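Local atomic coordinates of beta-galactosidase (Bacillus circulans, PDB entry 4MAD), a protein that belongs to glycoside hydrolase family 35 and probably catalyses the hydrolysis of terminal non-reducing beta-D-galactose residues in beta-D-galactosides. Residues A[74-79]-A[138-143]; A[128-131]-A[136-139]; A[271-276]-A[337-342]. All blocks are in the same frame, centred on the assembly; numbering follows the deposited sequence.

Contact 1 of 3, residues A[74-79]-A[138-143]; sequences PEEGQF and LEKVDA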
loop_
_atom_site.group_PDB
_atom_site.type_symbol
_atom_site.label_atom_id
_atom_site.label_comp_id
_atom_site.label_asym_id
_atom_site.label_seq_id
_atom_site.Cartn_x
_atom_site.Cartn_y
_atom_site.Cartn_z
ATOM N N PRO A 74 6.071 -12.875 2.969
ATOM C CA PRO A 74 6.329 -11.961 4.082
ATOM C C PRO A 74 7.637 -12.247 4.788
ATOM O O PRO A 74 8.258 -11.377 5.287
ATOM C CB PRO A 74 5.145 -12.164 4.998
ATOM C CG PRO A 74 4.595 -13.459 4.630
ATOM C CD PRO A 74 4.857 -13.657 3.182
ATOM N N GLU A 75 8.003 -13.505 4.807
ATOM C CA GLU A 75 9.313 -13.903 5.209
ATOM C C GLU A 75 9.865 -14.839 4.154
ATOM O O GLU A 75 9.153 -15.608 3.600
ATOM C CB GLU A 75 9.310 -14.604 6.567
ATOM C CG GLU A 75 8.544 -13.968 7.644
ATOM C CD GLU A 75 9.197 -12.725 8.133
ATOM O OE1 GLU A 75 10.369 -12.597 7.926
ATOM O OE2 GLU A 75 8.507 -11.907 8.679
ATOM N N GLU A 76 11.188 -14.801 4.066
ATOM C CA GLU A 76 11.621 -15.580 2.949
ATOM C C GLU A 76 11.300 -17.049 3.069
ATOM O O GLU A 76 11.687 -17.692 3.980
ATOM C CB GLU A 76 13.128 -15.404 2.749
ATOM C CG GLU A 76 13.683 -16.136 1.537
ATOM C CD GLU A 76 15.169 -15.897 1.345
ATOM O OE1 GLU A 76 15.772 -15.192 2.181
ATOM O OE2 GLU A 76 15.733 -16.414 0.358
ATOM N N GLY A 77 10.816 -17.648 2.089
ATOM C CA GLY A 77 10.465 -19.029 2.042
ATOM C C GLY A 77 9.140 -19.356 2.660
ATOM O O GLY A 77 8.751 -20.493 2.669
ATOM N N GLN A 78 8.464 -18.362 3.195
ATOM C CA GLN A 78 7.141 -18.557 3.744
ATOM C C GLN A 78 6.122 -17.954 2.837
ATOM O O GLN A 78 6.031 -16.793 2.769
ATOM C CB GLN A 78 7.016 -17.833 5.061
ATOM C CG GLN A 78 5.788 -18.150 5.798
ATOM C CD GLN A 78 5.259 -17.055 6.725
ATOM O OE1 GLN A 78 5.995 -16.276 7.277
ATOM N NE2 GLN A 78 3.956 -17.055 6.921
ATOM N N PHE A 79 5.353 -18.776 2.160
ATOM C CA PHE A 79 4.474 -18.320 1.122
ATOM C C PHE A 79 3.044 -18.260 1.587
ATOM O O PHE A 79 2.595 -19.138 2.208
ATOM C CB PHE A 79 4.633 -19.202 -0.095
ATOM C CG PHE A 79 5.944 -19.063 -0.740
ATOM C CD1 PHE A 79 6.217 -18.004 -1.525
ATOM C CD2 PHE A 79 6.927 -19.957 -0.512
ATOM C CE1 PHE A 79 7.402 -17.871 -2.091
ATOM C CE2 PHE A 79 8.108 -19.802 -1.081
ATOM C CZ PHE A 79 8.343 -18.764 -1.862
ATOM N N LEU A 138 18.015 -11.243 -8.472
ATOM C CA LEU A 138 17.323 -12.158 -9.387
ATOM C C LEU A 138 17.009 -13.535 -8.795
ATOM O O LEU A 138 16.032 -14.139 -9.122
ATOM C CB LEU A 138 18.067 -12.275 -10.706
ATOM C CG LEU A 138 18.170 -10.966 -11.472
ATOM C CD1 LEU A 138 18.943 -11.045 -12.762
ATOM C CD2 LEU A 138 16.822 -10.489 -11.750
ATOM N N GLU A 139 17.889 -14.004 -7.930
ATOM C CA GLU A 139 17.683 -15.267 -7.298
ATOM C C GLU A 139 16.408 -15.234 -6.466
ATOM O O GLU A 139 15.718 -16.164 -6.413
ATOM C CB GLU A 139 18.833 -15.595 -6.370
ATOM C CG GLU A 139 20.112 -15.922 -7.084
ATOM C CD GLU A 139 21.195 -16.518 -6.185
ATOM O OE1 GLU A 139 20.983 -16.636 -4.976
ATOM O OE2 GLU A 139 22.279 -16.854 -6.719
ATOM N N LYS A 140 16.195 -14.144 -5.769
ATOM C CA LYS A 140 14.990 -13.980 -4.978
ATOM C C LYS A 140 13.729 -13.903 -5.855
ATOM O O LYS A 140 12.757 -14.512 -5.593
ATOM C CB LYS A 140 15.096 -12.751 -4.065
ATOM C CG LYS A 140 16.282 -12.742 -3.134
ATOM C CD LYS A 140 16.506 -14.016 -2.433
ATOM C CE LYS A 140 17.593 -13.860 -1.373
ATOM N NZ LYS A 140 18.074 -15.106 -0.894
ATOM N N VAL A 141 13.808 -13.148 -6.921
ATOM C CA VAL A 141 12.696 -12.993 -7.825
ATOM C C VAL A 141 12.315 -14.364 -8.437
ATOM O O VAL A 141 11.197 -14.664 -8.630
ATOM C CB VAL A 141 13.070 -12.039 -8.942
ATOM C CG1 VAL A 141 12.103 -12.017 -10.024
ATOM C CG2 VAL A 141 13.328 -10.662 -8.410
ATOM N N ASP A 142 13.330 -15.130 -8.777
ATOM C CA ASP A 142 13.125 -16.383 -9.437
ATOM C C ASP A 142 12.402 -17.349 -8.536
ATOM O O ASP A 142 11.542 -18.088 -8.943
ATOM C CB ASP A 142 14.451 -16.962 -9.936
ATOM C CG ASP A 142 14.831 -16.484 -11.334
ATOM O OD1 ASP A 142 13.971 -16.051 -12.074
ATOM O OD2 ASP A 142 15.997 -16.533 -11.689
ATOM N N ALA A 143 12.803 -17.368 -7.296
ATOM C CA ALA A 143 12.212 -18.276 -6.359
ATOM C C ALA A 143 10.779 -17.923 -6.109
ATOM O O ALA A 143 9.944 -18.770 -6.035
ATOM C CB ALA A 143 12.949 -18.298 -5.129
#

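Contact 2 of 3, residues A[128-131]-A[136-139]; sequences IKLR and PYLE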
loop_
_atom_site.group_PDB
_atom_site.type_symbol
_atom_site.label_atom_id
_atom_site.label_comp_id
_atom_site.label_asym_id
_atom_site.label_seq_id
_atom_site.Cartn_x
_atom_site.Cartn_y
_atom_site.Cartn_z
ATOM N N ILE A 128 22.921 -7.008 -2.517
ATOM C CA ILE A 128 21.788 -6.821 -3.384
ATOM C C ILE A 128 21.724 -5.437 -3.971
ATOM O O ILE A 128 22.097 -4.503 -3.344
ATOM C CB ILE A 128 20.487 -7.180 -2.685
ATOM C CG1 ILE A 128 19.358 -7.394 -3.681
ATOM C CG2 ILE A 128 20.130 -6.151 -1.705
ATOM C CD1 ILE A 128 18.242 -8.036 -3.120
ATOM N N LYS A 129 21.293 -5.384 -5.216
ATOM C CA LYS A 129 20.934 -4.163 -5.879
ATOM C C LYS A 129 19.596 -4.382 -6.534
ATOM O O LYS A 129 19.406 -5.372 -7.159
ATOM C CB LYS A 129 21.987 -3.787 -6.904
ATOM C CG LYS A 129 23.287 -3.439 -6.300
ATOM C CD LYS A 129 23.277 -2.163 -5.575
ATOM C CE LYS A 129 24.537 -2.027 -4.807
ATOM N NZ LYS A 129 24.838 -0.692 -4.333
ATOM N N LEU A 130 18.683 -3.457 -6.335
ATOM C CA LEU A 130 17.320 -3.623 -6.810
ATOM C C LEU A 130 17.050 -3.216 -8.260
ATOM O O LEU A 130 17.512 -2.239 -8.701
ATOM C CB LEU A 130 16.340 -2.923 -5.869
ATOM C CG LEU A 130 16.482 -3.249 -4.398
ATOM C CD1 LEU A 130 15.661 -2.407 -3.546
ATOM C CD2 LEU A 130 16.226 -4.639 -4.149
ATOM N N ARG A 131 16.230 -3.991 -8.935
ATOM C CA ARG A 131 15.764 -3.636 -10.260
ATOM C C ARG A 131 16.859 -3.393 -11.279
ATOM O O ARG A 131 16.807 -2.494 -12.041
ATOM C CB ARG A 131 14.761 -2.469 -10.211
ATOM C CG ARG A 131 13.563 -2.735 -9.416
ATOM C CD ARG A 131 12.662 -1.543 -9.286
ATOM N NE ARG A 131 11.824 -1.292 -10.437
ATOM C CZ ARG A 131 11.171 -0.164 -10.620
ATOM N NH1 ARG A 131 11.269 0.780 -9.731
ATOM N NH2 ARG A 131 10.409 -0.000 -11.673
ATOM N N PRO A 136 22.005 -11.632 -6.607
ATOM C CA PRO A 136 21.231 -11.904 -5.415
ATOM C C PRO A 136 19.774 -11.474 -5.619
ATOM O O PRO A 136 18.890 -12.142 -5.256
ATOM C CB PRO A 136 21.918 -11.047 -4.363
ATOM C CG PRO A 136 23.184 -10.840 -4.854
ATOM C CD PRO A 136 23.142 -10.769 -6.284
ATOM N N TYR A 137 19.590 -10.338 -6.236
ATOM C CA TYR A 137 18.227 -9.895 -6.442
ATOM C C TYR A 137 17.459 -10.877 -7.355
ATOM O O TYR A 137 16.432 -11.346 -7.030
ATOM C CB TYR A 137 18.271 -8.515 -7.024
ATOM C CG TYR A 137 16.996 -7.991 -7.592
ATOM C CD1 TYR A 137 15.957 -7.682 -6.796
ATOM C CD2 TYR A 137 16.849 -7.805 -8.923
ATOM C CE1 TYR A 137 14.787 -7.217 -7.308
ATOM C CE2 TYR A 137 15.710 -7.319 -9.448
ATOM C CZ TYR A 137 14.675 -7.014 -8.642
ATOM O OH TYR A 137 13.516 -6.545 -9.143
ATOM N N LEU A 138 18.015 -11.243 -8.472
ATOM C CA LEU A 138 17.323 -12.158 -9.387
ATOM C C LEU A 138 17.009 -13.535 -8.795
ATOM O O LEU A 138 16.032 -14.139 -9.122
ATOM C CB LEU A 138 18.067 -12.275 -10.706
ATOM C CG LEU A 138 18.170 -10.966 -11.472
ATOM C CD1 LEU A 138 18.943 -11.045 -12.762
ATOM C CD2 LEU A 138 16.822 -10.489 -11.750
ATOM N N GLU A 139 17.889 -14.004 -7.930
ATOM C CA GLU A 139 17.683 -15.267 -7.298
ATOM C C GLU A 139 16.408 -15.234 -6.466
ATOM O O GLU A 139 15.718 -16.164 -6.413
ATOM C CB GLU A 139 18.833 -15.595 -6.370
ATOM C CG GLU A 139 20.112 -15.922 -7.084
ATOM C CD GLU A 139 21.195 -16.518 -6.185
ATOM O OE1 GLU A 139 20.983 -16.636 -4.976
ATOM O OE2 GLU A 139 22.279 -16.854 -6.719
#

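Contact 3 of 3, residues A[271-276]-A[337-342]; sequences TLEEIL and EKYVDL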
loop_
_atom_site.group_PDB
_atom_site.type_symbol
_atom_site.label_atom_id
_atom_site.label_comp_id
_atom_site.label_asym_id
_atom_site.label_seq_id
_atom_site.Cartn_x
_atom_site.Cartn_y
_atom_site.Cartn_z
ATOM N N THR A 271 -10.809 13.606 -20.913
ATOM C CA THR A 271 -9.651 12.795 -21.233
ATOM C C THR A 271 -9.968 11.403 -21.751
ATOM O O THR A 271 -9.305 10.919 -22.583
ATOM C CB THR A 271 -8.580 12.739 -20.127
ATOM O OG1 THR A 271 -8.062 14.034 -19.895
ATOM C CG2 THR A 271 -7.484 11.866 -20.526
ATOM N N LEU A 272 -11.006 10.797 -21.220
ATOM C CA LEU A 272 -11.401 9.489 -21.640
ATOM C C LEU A 272 -11.809 9.524 -23.106
ATOM O O LEU A 272 -11.454 8.696 -23.848
ATOM C CB LEU A 272 -12.568 8.997 -20.802
ATOM C CG LEU A 272 -13.243 7.706 -21.236
ATOM C CD1 LEU A 272 -12.256 6.669 -21.283
ATOM C CD2 LEU A 272 -14.306 7.332 -20.345
ATOM N N GLU A 273 -12.575 10.529 -23.490
ATOM C CA GLU A 273 -13.001 10.693 -24.873
ATOM C C GLU A 273 -11.789 10.859 -25.762
ATOM O O GLU A 273 -11.725 10.317 -26.817
ATOM C CB GLU A 273 -13.922 11.892 -25.042
ATOM C CG GLU A 273 -15.282 11.697 -24.513
ATOM C CD GLU A 273 -16.205 11.081 -25.547
ATOM O OE1 GLU A 273 -15.721 10.701 -26.600
ATOM O OE2 GLU A 273 -17.386 10.987 -25.295
ATOM N N GLU A 274 -10.798 11.586 -25.273
ATOM C CA GLU A 274 -9.598 11.813 -26.037
ATOM C C GLU A 274 -8.970 10.470 -26.315
ATOM O O GLU A 274 -8.452 10.255 -27.339
ATOM C CB GLU A 274 -8.628 12.722 -25.283
ATOM C CG GLU A 274 -7.740 13.548 -26.123
ATOM C CD GLU A 274 -6.615 14.278 -25.340
ATOM O OE1 GLU A 274 -6.586 14.225 -24.106
ATOM O OE2 GLU A 274 -5.772 14.877 -25.998
ATOM N N ILE A 275 -8.971 9.617 -25.330
ATOM C CA ILE A 275 -8.377 8.327 -25.493
ATOM C C ILE A 275 -9.158 7.484 -26.477
ATOM O O ILE A 275 -8.607 6.899 -27.339
ATOM C CB ILE A 275 -8.325 7.566 -24.167
ATOM C CG1 ILE A 275 -7.339 8.242 -23.230
ATOM C CG2 ILE A 275 -8.002 6.132 -24.382
ATOM C CD1 ILE A 275 -7.252 7.662 -21.871
ATOM N N LEU A 276 -10.446 7.419 -26.268
ATOM C CA LEU A 276 -11.297 6.509 -27.008
ATOM C C LEU A 276 -11.380 6.854 -28.510
ATOM O O LEU A 276 -11.463 5.993 -29.330
ATOM C CB LEU A 276 -12.662 6.398 -26.337
ATOM C CG LEU A 276 -12.706 5.906 -24.899
ATOM C CD1 LEU A 276 -14.096 5.939 -24.357
ATOM C CD2 LEU A 276 -12.193 4.514 -24.884
ATOM N N GLU A 337 -20.978 3.803 -23.252
ATOM C CA GLU A 337 -22.129 3.475 -24.049
ATOM C C GLU A 337 -22.042 4.027 -25.473
ATOM O O GLU A 337 -22.572 3.463 -26.348
ATOM C CB GLU A 337 -23.414 3.872 -23.355
ATOM C CG GLU A 337 -23.739 3.053 -22.184
ATOM C CD GLU A 337 -25.159 3.279 -21.693
ATOM O OE1 GLU A 337 -25.435 4.349 -21.177
ATOM O OE2 GLU A 337 -26.008 2.387 -21.861
ATOM N N LYS A 338 -21.367 5.129 -25.678
ATOM C CA LYS A 338 -21.098 5.628 -27.014
ATOM C C LYS A 338 -20.229 4.716 -27.858
ATOM O O LYS A 338 -20.250 4.800 -29.031
ATOM C CB LYS A 338 -20.447 6.980 -26.996
ATOM C CG LYS A 338 -21.245 8.013 -26.437
ATOM C CD LYS A 338 -20.475 9.291 -26.290
ATOM C CE LYS A 338 -19.885 9.790 -27.555
ATOM N NZ LYS A 338 -19.243 11.149 -27.384
ATOM N N TYR A 339 -19.409 3.918 -27.212
ATOM C CA TYR A 339 -18.381 3.151 -27.879
ATOM C C TYR A 339 -18.522 1.630 -27.826
ATOM O O TYR A 339 -17.910 0.956 -28.561
ATOM C CB TYR A 339 -17.013 3.579 -27.410
ATOM C CG TYR A 339 -16.732 5.037 -27.638
ATOM C CD1 TYR A 339 -16.313 5.491 -28.851
ATOM C CD2 TYR A 339 -16.878 5.948 -26.642
ATOM C CE1 TYR A 339 -16.055 6.775 -29.055
ATOM C CE2 TYR A 339 -16.643 7.238 -26.840
ATOM C CZ TYR A 339 -16.221 7.661 -28.070
ATOM O OH TYR A 339 -15.975 8.973 -28.319
ATOM N N VAL A 340 -19.325 1.118 -26.935
ATOM C CA VAL A 340 -19.634 -0.287 -26.894
ATOM C C VAL A 340 -21.065 -0.479 -26.484
ATOM O O VAL A 340 -21.576 0.260 -25.731
ATOM C CB VAL A 340 -18.709 -1.101 -25.955
ATOM C CG1 VAL A 340 -17.355 -1.164 -26.509
ATOM C CG2 VAL A 340 -18.660 -0.515 -24.635
ATOM N N ASP A 341 -21.716 -1.487 -27.014
ATOM C CA ASP A 341 -23.104 -1.726 -26.636
ATOM C C ASP A 341 -23.129 -2.437 -25.286
ATOM O O ASP A 341 -22.402 -3.354 -25.089
ATOM C CB ASP A 341 -23.842 -2.509 -27.721
ATOM C CG ASP A 341 -24.106 -1.656 -28.987
ATOM O OD1 ASP A 341 -24.036 -0.431 -28.942
ATOM O OD2 ASP A 341 -24.377 -2.230 -30.026
ATOM N N LEU A 342 -23.935 -1.968 -24.361
ATOM C CA LEU A 342 -24.000 -2.540 -23.032
ATOM C C LEU A 342 -25.412 -2.900 -22.612
ATOM O O LEU A 342 -26.343 -2.266 -22.996
ATOM C CB LEU A 342 -23.468 -1.560 -21.985
ATOM C CG LEU A 342 -22.107 -0.935 -22.200
ATOM C CD1 LEU A 342 -21.826 0.124 -21.236
ATOM C CD2 LEU A 342 -21.109 -1.985 -22.083
#

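Contact 1 of 3, residues A[74-79]-A[138-143]
Glu76 and Lys140 show how a loop can be joined to a neighbouring helix by a single charged pair. Glu76 holds the second position of a type II beta turn running from Glu75 to Gln78, closed by a bond of 2.9 Å from Gln78 N to Glu75 O. Gly77 takes the third position with backbone angles at which a side chain would collide with the preceding carbonyl. From this bend the Glu76 chain runs fully extended, CG opposite the backbone N (chi1 -177°), and its carboxylate spans the gap between the two segments. Their nearest CA atoms, CA of Glu76 and CA of Lys140, are 8.8 Å apart. Lys140 is folded at chi2 (-46°) and meets it at about a right angle. In the resulting salt bridge NZ of Lys140 lies 3.0 Å from OE2 of Glu76, on the syn side of that oxygen and 25° out of the carboxylate plane; OE1 of Glu76 stays 3.8 Å from NZ of Lys140. This is the close part of a small surface contact that buries 112 Å² in all; Glu76, Gly77 and Gln78 are exposed, so the turn faces solvent. The other end is slack: CZ of Phe79 comes just within 4.5 Å of the carbonyl O of Ala143, approaching it obliquely. Around the contact, Trp69 of the short helix 69-72 packs against Lys140 and Val141, while Asp142 bonds to Tyr184 of helix 179-192. The turn, which follows strand 62-66 and helix 69-72, thus lies beside helix 135-152, which helix 179-192 flanks in turn.

Contact 2 of 3, residues A[128-131]-A[136-139]
In the (beta/alpha)8 barrel, the long loop from strand 100-104 folds back on the first turn of helix 135-152, and here Tyr137 receives Ile128, Lys129, Leu130 and Arg131 around its side chain. The loop leading into the helix thus wraps a residue of that first turn. Its backbone passes over one ring face: CA of Leu130 sits above the centre, and N of Arg131 lies 3.3 Å above the plane, offset toward the rim. With CG opposite its own backbone N (chi1 167°), Tyr137 projects the ring beneath these atoms. The closest approach is that of O of Lys129, 3.3 Å from CB of Tyr137 and oblique to the ring. Ile128 serves the root of the side chain, its CG1 3.7 Å from CB of Tyr137, while its CD1 stands at the ring edge and its CB meets CB of Pro136 at 4.5 Å. CD2 of Leu130 adds an apolar touch at 4.0 Å to CD1 of Tyr137. The polar ends find their main partners in other parts of the chain. The Tyr137 hydroxyl bonds to that of Tyr181 on helix 179-192, and Arg131 forms a salt bridge with Glu169 and a cation-pi contact with Phe175. The Arg131 side chain lies about 6 Å from that of Glu171, the predicted proton donor, consistent with the loop bordering the active site. Arg131 runs alongside the tyrosine, pointing the same way, and its CG comes 3.8 Å from OH of Tyr137.

Contact 3 of 3, residues A[271-276]-A[337-342]
Glu273 and Leu276 of helix 265-276 engage Lys338 and Tyr339 of helix 327-339, joining two outer helices of the (beta/alpha)8 barrel. Conformation decides how one carboxylate serves two partners. Glu273 is bent at chi2 (-88°), which carries its carboxylate across the gap, and the rotation of that group presents its two oxygens to different residues. OE1 accepts a very short hydrogen bond, 2.5 Å, from OH of Tyr339, lying near the ring plane at its edge, with carboxylate and ring 67° apart. OE2 takes the salt bridge from Lys338, whose NZ arrives at 2.8 Å on the syn side, somewhat tilted out of the carboxylate plane. A kink at chi3 of Lys338 lets the chain meet the glutamate at about a right angle. Lys277 pairs with OE1 as well, so two lysines and a phenol meet the group, a setting that would be expected to keep it ionised. The apolar half is built by Leu276, which lies one helical turn further on and covers a face of the Tyr339 ring. Val335 extends this packing by touching Leu272, Glu273 and Leu276. In the CH-pi contact CB of Leu276 stands 4.1 Å from the ring centroid, only 10° off its normal, while farther along the same side chain CD1 of Leu276 reaches CD2 of Tyr339 at 3.6 Å.

How the contacts relate
All three contacts belong to the barrel, yet each follows its surroundings. Contact 1 is a surface contact and rests on one ion pair, with little packing between the two segments. Contact 2 is partly buried and held by apolar and ring contacts, with backbone atoms against the ring and without hydrogen bonds between the segments; the ends of Arg131 and Tyr137 have outside partners, Arg131 close to the predicted catalytic glutamates. Contact 3, also partly buried, combines both kinds of chemistry, but far from the annotated sites. Contacts 1 and 2 share helix 135-152, with centres about 11 Å apart; one brings a preceding loop to it, the other its own lead-in. Contact 3 joins two different helices, its centre about 42 Å from either.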